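Local coordinates for gentamicin resistance protein (Enterococcus gallinarum, PDB 6CTZ) that is an aminoglycoside 2''-phosphotransferase that probably transfers a phosphate from a guanine nucleotide to kanamycin and gentamicin, so giving antibiotic resistance, at residues 157-162 with 284-289. The protein carries 2 engineered substitutions. Sequence-based numbering, arbitrary orientation.
Sequences FPLLDE and EGIELL. Unlike the reference sequence in segment 284-289: Ile286 (reference Leu). With KAN (kanamycin a), chain E.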
ATOM      1  N   PHE A 157     -10.193  -5.323 -22.285  1.00 26.69           N
ATOM      2  CA  PHE A 157      -9.977  -6.145 -23.481  1.00 27.18           C
ATOM      3  C   PHE A 157     -10.145  -5.411 -24.816  1.00 27.28           C
ATOM      4  O   PHE A 157      -9.330  -5.550 -25.665  1.00 26.84           O
ATOM      5  CB  PHE A 157     -10.785  -7.435 -23.465  1.00 28.77           C
ATOM      6  CG  PHE A 157     -10.256  -8.488 -22.527  1.00 30.41           C
ATOM      7  CD1 PHE A 157      -9.138  -8.275 -21.778  1.00 30.96           C
ATOM      8  CD2 PHE A 157     -10.925  -9.665 -22.383  1.00 31.12           C
ATOM      9  CE1 PHE A 157      -8.670  -9.249 -20.935  1.00 32.52           C
ATOM     10  CE2 PHE A 157     -10.468 -10.643 -21.544  1.00 32.39           C
ATOM     11  CZ  PHE A 157      -9.340 -10.428 -20.821  1.00 32.67           C
ATOM     12  N   PRO A 158     -11.194  -4.581 -24.979  1.00 27.92           N
ATOM     13  CA  PRO A 158     -11.334  -3.879 -26.268  1.00 27.90           C
ATOM     14  C   PRO A 158     -10.115  -3.069 -26.660  1.00 27.82           C
ATOM     15  O   PRO A 158      -9.877  -2.862 -27.857  1.00 29.32           O
ATOM     16  CB  PRO A 158     -12.559  -2.982 -26.044  1.00 27.65           C
ATOM     17  CG  PRO A 158     -13.368  -3.721 -25.047  1.00 28.09           C
ATOM     18  CD  PRO A 158     -12.371  -4.363 -24.115  1.00 27.79           C
ATOM     19  N   LEU A 159      -9.331  -2.602 -25.687  1.00 27.41           N
ATOM     20  CA  LEU A 159      -8.178  -1.762 -25.978  1.00 28.79           C
ATOM     21  C   LEU A 159      -6.939  -2.558 -26.366  1.00 28.57           C
ATOM     22  O   LEU A 159      -5.926  -1.956 -26.733  1.00 30.24           O
ATOM     23  CB  LEU A 159      -7.842  -0.892 -24.759  1.00 31.17           C
ATOM     24  CG  LEU A 159      -8.989  -0.262 -23.960  1.00 33.07           C
ATOM     25  CD1 LEU A 159      -8.442   0.592 -22.828  1.00 33.87           C
ATOM     26  CD2 LEU A 159      -9.924   0.550 -24.841  1.00 34.82           C
ATOM     27  N   LEU A 160      -6.971  -3.874 -26.219  1.00 26.00           N
ATOM     28  CA  LEU A 160      -5.791  -4.671 -26.428  1.00 24.91           C
ATOM     29  C   LEU A 160      -5.662  -5.429 -27.736  1.00 24.12           C
ATOM     30  O   LEU A 160      -6.626  -5.830 -28.296  1.00 22.63           O
ATOM     31  CB  LEU A 160      -5.622  -5.712 -25.299  1.00 24.66           C
ATOM     32  CG  LEU A 160      -5.914  -5.303 -23.854  1.00 25.35           C
ATOM     33  CD1 LEU A 160      -5.724  -6.487 -22.943  1.00 25.81           C
ATOM     34  CD2 LEU A 160      -4.938  -4.227 -23.479  1.00 25.94           C
ATOM     35  N   ASP A 161      -4.428  -5.607 -28.122  1.00 24.33           N
ATOM     36  CA  ASP A 161      -4.167  -6.631 -29.117  0.54 24.90           C
ATOM     37  C   ASP A 161      -4.615  -7.969 -28.552  1.00 24.09           C
ATOM     38  O   ASP A 161      -4.472  -8.241 -27.358  1.00 23.53           O
ATOM     39  CB  ASP A 161      -2.678  -6.677 -29.448  0.54 26.35           C
ATOM     40  CG  ASP A 161      -2.207  -5.438 -30.172  0.54 28.24           C
ATOM     41  OD1 ASP A 161      -3.002  -4.865 -30.948  0.54 28.72           O
ATOM     42  OD2 ASP A 161      -1.044  -5.037 -29.962  0.54 29.52           O
ATOM     43  N   GLU A 162      -5.205  -8.798 -29.413  1.00 22.51           N
ATOM     44  CA  GLU A 162      -5.712 -10.085 -28.942  1.00 21.72           C
ATOM     45  C   GLU A 162      -4.624 -10.925 -28.284  1.00 22.04           C
ATOM     46  O   GLU A 162      -4.920 -11.722 -27.386  1.00 22.16           O
ATOM     47  CB  GLU A 162      -6.408 -10.834 -30.076  1.00 22.73           C
ATOM     48  CG  GLU A 162      -7.713 -10.156 -30.435  1.00 23.74           C
ATOM     49  CD  GLU A 162      -8.374 -10.679 -31.686  1.00 25.69           C
ATOM     50  OE1 GLU A 162      -7.837 -11.611 -32.327  1.00 26.70           O
ATOM     51  OE2 GLU A 162      -9.447 -10.133 -32.032  1.00 26.63           O
ATOM     52  N   GLU A 284      -0.251   5.010 -20.663  1.00 33.44           N
ATOM     53  CA  GLU A 284       0.777   4.482 -19.771  1.00 32.88           C
ATOM     54  C   GLU A 284       0.411   3.093 -19.265  1.00 31.11           C
ATOM     55  O   GLU A 284       1.259   2.195 -19.223  1.00 30.57           O
ATOM     56  CB  GLU A 284       0.991   5.434 -18.592  1.00 35.02           C
ATOM     57  CG  GLU A 284       2.028   4.948 -17.584  1.00 38.34           C
ATOM     58  CD  GLU A 284       1.963   5.695 -16.257  1.00 41.24           C
ATOM     59  OE1 GLU A 284       1.005   6.469 -16.051  1.00 42.84           O
ATOM     60  OE2 GLU A 284       2.870   5.507 -15.420  1.00 42.10           O
ATOM     61  N   GLY A 285      -0.850   2.896 -18.873  1.00 30.02           N
ATOM     62  CA  GLY A 285      -1.250   1.607 -18.331  1.00 28.93           C
ATOM     63  C   GLY A 285      -1.212   0.502 -19.369  1.00 29.43           C
ATOM     64  O   GLY A 285      -0.825  -0.633 -19.070  1.00 28.51           O
ATOM     65  N   ILE A 286      -1.613   0.817 -20.604  1.00 30.18           N
ATOM     66  CA  ILE A 286      -1.498  -0.154 -21.690  1.00 30.85           C
ATOM     67  C   ILE A 286      -0.042  -0.561 -21.877  1.00 30.16           C
ATOM     68  O   ILE A 286       0.274  -1.745 -22.058  1.00 31.03           O
ATOM     69  CB  ILE A 286      -2.107   0.410 -22.989  1.00 32.51           C
ATOM     70  CG1 ILE A 286      -3.609   0.667 -22.825  1.00 33.71           C
ATOM     71  CG2 ILE A 286      -1.856  -0.536 -24.148  1.00 33.64           C
ATOM     72  CD1 ILE A 286      -4.468  -0.583 -22.886  1.00 35.12           C
ATOM     73  N   GLU A 287       0.868   0.412 -21.809  1.00 29.89           N
ATOM     74  CA  GLU A 287       2.289   0.121 -21.955  1.00 30.12           C
ATOM     75  C   GLU A 287       2.800  -0.743 -20.807  1.00 29.09           C
ATOM     76  O   GLU A 287       3.628  -1.637 -21.019  1.00 29.50           O
ATOM     77  CB  GLU A 287       3.071   1.432 -22.043  1.00 32.37           C
ATOM     78  CG  GLU A 287       4.462   1.303 -22.638  1.00 34.16           C
ATOM     79  CD  GLU A 287       5.079   2.653 -22.953  0.32 34.77           C
ATOM     80  OE1 GLU A 287       6.274   2.698 -23.317  0.38 34.91           O
ATOM     81  OE2 GLU A 287       4.365   3.672 -22.836  0.53 35.03           O
ATOM     82  N   LEU A 288       2.325  -0.488 -19.582  1.00 27.19           N
ATOM     83  CA  LEU A 288       2.745  -1.299 -18.444  1.00 26.16           C
ATOM     84  C   LEU A 288       2.280  -2.744 -18.590  1.00 25.61           C
ATOM     85  O   LEU A 288       2.984  -3.672 -18.177  1.00 26.92           O
ATOM     86  CB  LEU A 288       2.227  -0.687 -17.146  1.00 27.09           C
ATOM     87  CG  LEU A 288       2.907   0.625 -16.761  1.00 27.77           C
ATOM     88  CD1 LEU A 288       2.139   1.339 -15.661  1.00 27.33           C
ATOM     89  CD2 LEU A 288       4.346   0.357 -16.332  1.00 27.83           C
ATOM     90  N   LEU A 289       1.092  -2.952 -19.168  1.00 25.78           N
ATOM     91  CA  LEU A 289       0.621  -4.312 -19.415  1.00 26.87           C
ATOM     92  C   LEU A 289       1.512  -5.023 -20.424  1.00 26.45           C
ATOM     93  O   LEU A 289       1.864  -6.194 -20.235  1.00 25.40           O
ATOM     94  CB  LEU A 289      -0.829  -4.291 -19.904  1.00 28.86           C
ATOM     95  CG  LEU A 289      -1.928  -3.980 -18.885  1.00 30.44           C
ATOM     96  CD1 LEU A 289      -3.287  -3.981 -19.567  1.00 31.65           C
ATOM     97  CD2 LEU A 289      -1.892  -4.984 -17.742  1.00 30.51           C
TER
HETATM   98  C1  KAN E 404       1.615   1.960 -10.285  1.00 19.28           C
HETATM   99  C2  KAN E 404       1.865   1.007 -11.454  1.00 21.22           C
HETATM  100  C3  KAN E 404       3.344   0.985 -11.781  1.00 23.66           C
HETATM  101  C4  KAN E 404       3.754   2.408 -12.126  1.00 24.99           C
HETATM  102  C5  KAN E 404       3.462   3.360 -10.969  1.00 25.25           C
HETATM  103  C6  KAN E 404       3.786   4.805 -11.333  1.00 28.14           C
HETATM  104  C7  KAN E 404       1.461   1.512  -5.006  1.00 10.92           C
HETATM  105  C8  KAN E 404       0.411   2.186  -5.885  1.00 11.34           C
HETATM  106  C9  KAN E 404       0.583   1.746  -7.343  1.00 13.46           C
HETATM  107  C10 KAN E 404       1.996   2.024  -7.857  1.00 14.43           C
HETATM  108  C11 KAN E 404       3.037   1.396  -6.927  1.00 14.60           C
HETATM  109  C12 KAN E 404       2.860   1.871  -5.490  1.00 12.68           C
HETATM  110  C13 KAN E 404      -1.970   2.619  -5.668  1.00 13.67           C
HETATM  111  C14 KAN E 404      -2.947   2.658  -4.504  1.00 14.98           C
HETATM  112  C15 KAN E 404      -3.443   1.235  -4.232  1.00 16.52           C
HETATM  113  C16 KAN E 404      -4.055   0.655  -5.502  1.00 17.65           C
HETATM  114  C17 KAN E 404      -3.058   0.746  -6.641  1.00 18.07           C
HETATM  115  C18 KAN E 404      -3.718   0.289  -7.932  1.00 21.09           C
HETATM  116  N1  KAN E 404       3.430   5.649 -10.207  1.00 29.41           N
HETATM  117  N2  KAN E 404       4.394   1.702  -7.370  1.00 17.34           N
HETATM  118  N3  KAN E 404       1.270   1.921  -3.616  1.00 11.54           N
HETATM  119  N4  KAN E 404      -4.418   1.182  -3.149  1.00 19.29           N
HETATM  120  O5  KAN E 404       2.103   3.284 -10.520  1.00 22.00           O
HETATM  121  O6  KAN E 404       1.426  -0.303 -11.085  1.00 22.82           O
HETATM  122  O7  KAN E 404       3.609   0.120 -12.890  1.00 25.13           O
HETATM  123  O8  KAN E 404       5.153   2.427 -12.419  1.00 26.69           O
HETATM  124  O9  KAN E 404       2.220   1.392  -9.120  1.00 16.85           O
HETATM  125  O10 KAN E 404      -0.345   2.471  -8.165  1.00 15.58           O
HETATM  126  O11 KAN E 404      -0.858   1.781  -5.353  1.00 12.22           O
HETATM  127  O12 KAN E 404      -2.639   2.091  -6.809  1.00 16.04           O
HETATM  128  O13 KAN E 404      -2.278   3.235  -3.380  1.00 17.45           O
HETATM  129  O14 KAN E 404      -4.409  -0.729  -5.338  1.00 19.06           O
HETATM  130  O15 KAN E 404      -2.769   0.373  -9.000  0.65 22.46           O
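Leu160, just past the 3-10 turn 157-159, faces Ile286 on the helical segment 284-289, the CA of Leu160 lying 7.8 Å from the CA of Ile286; the two segments touch through side chains, with no hydrogen bond between them. The turn is closed by Leu160 N bonding to Phe157 O at 2.9 Å, and both Leu159 and Leu160 reach the helix. Ile286, which differs from the reference sequence, carries the contact through its terminal methyl: CD1 packs 3.7 Å from Leu160 CD2 and 3.9 Å from Leu159 CB. CG1 of Ile286 is anti to the carbonyl carbon (chi1 -63°), and a second torsion of -77° carries CD1 on to both leucines. Leu159 crosses Ile286 at about a right angle, its CD1 4.1 Å from Ile286 CD1. Leu160 comes in obliquely; its CD2 also lies 4.3 Å from Leu289 CD1, about one helical turn beyond Ile286. Leu270 of helix 251-276 touches both Ile286 and Leu289, and Leu164 and Leu168 of helix 162-176 extend the apolar patch. Leu288 points to another side of the helix, where its CD1 is 3.4 Å from kanamycin O7. The loop between helices 141-155 and 162-176 thus packs on helix 279-296, with helix 251-276 alongside, in the helical part of an APH-family, kinase-like fold, one helix serving both this outer apolar patch and the aminoglycoside pocket.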